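Local coordinates for PilO protein (Pseudomonas aeruginosa, PDB 5UVR) that forms, with its partner PilN, the inner-membrane foundation of the alignment subcomplex needed to assemble a functional type IV pilus for twitching motility and adhesion, at residues P2-L5 / E6-R10. Residues are numbered along the deposited sequence; the frame is centred on the assembly and turned at random.
Sequences PGLL and EDITR
Leu-4 and Ile-8, one turn apart on the short helix 4-10, make the apolar side of this local contact. The CD2 branch of Leu-4 lies 4.0 Å from CG1 of Ile-8, the two side chains running at a slant to each other. Ile-8 also folds back over the backbone: with CG1 beside its own N (chi1 -62°), that methylene sits 3.3 Å from Leu-4 O, the carbonyl that accepts the nearly straight bond from Ile-8 N (168°). Packing is tight here and around Leu-4, which is buried against Leu-59 and Ala-87; Ile-8 and Leu-5 are only partly covered, the former by Leu-13, the latter by Ile-22 and Leu-24 of strand 18-24.

Helical bonding begins at Gly-3, the N-cap residue, whose O receives Asp-7 N at 3.0 Å in the carbonyl plane. Buried Asp-7 is gripped from several directions. A water donates to both its OD1 and Pro-2 O, tying the leading loop to the first turn, while Arg-10 NH2 makes a salt bridge to Asp-7 OD1 at 2.6 Å, coming from above the carboxylate plane, the guanidinium presenting its edge. The second carboxylate oxygen of Asp-7, OD2, forms a salt bridge with Arg-61, which also bonds Pro-2 O; the two arginines would favour a charged carboxylate.

Looser contacts mark the more exposed flank. Pro-2 CB merely rests on Glu-6 CB at 3.9 Å, and the Glu-6 chain, bent at chi2 (64°), curls back to bring OE1 within 3.6 Å of Gly-3 CA. Elsewhere, exposed Thr-9 hydrogen-bonds through OG1 to Glu-6 O, which also accepts from Arg-10 N. These are the first turns of an alpha-helix starting after an N-cap glycine and opening the PilO core region, a modified ferredoxin fold.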
# COMPACT_ATOMS: atom_id res chain seq x y z
N PRO A 2 3.26 -3.94 -14.86
CA PRO A 2 3.84 -4.29 -13.56
C PRO A 2 2.90 -3.92 -12.41
O PRO A 2 2.17 -2.93 -12.47
CB PRO A 2 5.14 -3.48 -13.51
CG PRO A 2 4.98 -2.42 -14.55
CD PRO A 2 4.11 -3.01 -15.61
N GLY A 3 2.93 -4.75 -11.37
CA GLY A 3 2.03 -4.57 -10.25
C GLY A 3 2.45 -3.43 -9.35
O GLY A 3 3.47 -2.76 -9.54
N LEU A 4 1.62 -3.20 -8.34
CA LEU A 4 1.88 -2.13 -7.38
C LEU A 4 3.18 -2.37 -6.62
O LEU A 4 3.93 -1.43 -6.35
CB LEU A 4 0.71 -2.00 -6.41
CG LEU A 4 0.33 -0.65 -5.81
CD1 LEU A 4 -0.13 -0.82 -4.37
CD2 LEU A 4 1.44 0.37 -5.89
N LEU A 5 3.46 -3.64 -6.28
CA LEU A 5 4.72 -3.96 -5.60
C LEU A 5 5.92 -3.48 -6.42
O LEU A 5 6.84 -2.86 -5.88
CB LEU A 5 4.79 -5.47 -5.35
CG LEU A 5 6.01 -6.07 -4.65
CD1 LEU A 5 6.14 -5.55 -3.24
CD2 LEU A 5 5.94 -7.59 -4.66
N GLU A 6 5.90 -3.72 -7.73
CA GLU A 6 6.99 -3.29 -8.60
C GLU A 6 7.05 -1.78 -8.73
O GLU A 6 8.14 -1.20 -8.79
CB GLU A 6 6.85 -3.92 -9.99
CG GLU A 6 7.27 -5.37 -10.07
CD GLU A 6 6.39 -6.27 -9.24
OE1 GLU A 6 5.17 -6.00 -9.16
OE2 GLU A 6 6.93 -7.23 -8.64
N ASP A 7 5.89 -1.12 -8.82
CA ASP A 7 5.88 0.34 -8.94
C ASP A 7 6.61 0.98 -7.77
O ASP A 7 7.40 1.91 -7.96
CB ASP A 7 4.45 0.88 -9.03
CG ASP A 7 3.85 0.75 -10.41
OD1 ASP A 7 4.61 0.54 -11.39
OD2 ASP A 7 2.62 0.89 -10.52
N ILE A 8 6.34 0.50 -6.56
CA ILE A 8 7.01 0.99 -5.36
C ILE A 8 8.52 0.80 -5.48
O ILE A 8 9.31 1.70 -5.17
CB ILE A 8 6.45 0.29 -4.11
CG1 ILE A 8 4.96 0.59 -3.94
CG2 ILE A 8 7.24 0.66 -2.85
CD1 ILE A 8 4.28 -0.31 -2.93
N THR A 9 8.94 -0.38 -5.95
CA THR A 9 10.37 -0.68 -5.96
C THR A 9 11.07 -0.08 -7.18
O THR A 9 12.22 0.36 -7.07
CB THR A 9 10.59 -2.20 -5.91
OG1 THR A 9 10.05 -2.81 -7.09
CG2 THR A 9 9.91 -2.80 -4.67
N ARG A 10 10.41 -0.05 -8.33
CA ARG A 10 11.03 0.53 -9.52
C ARG A 10 11.25 2.03 -9.34
O ARG A 10 12.33 2.55 -9.66
CB ARG A 10 10.18 0.27 -10.76
CG ARG A 10 10.62 1.09 -11.98
CD ARG A 10 9.76 0.78 -13.20
NE ARG A 10 8.33 0.89 -12.92
CZ ARG A 10 7.62 2.01 -13.05
NH1 ARG A 10 8.19 3.13 -13.46
NH2 ARG A 10 6.32 2.00 -12.75
O HOH W 1 2.86 -0.13 -13.59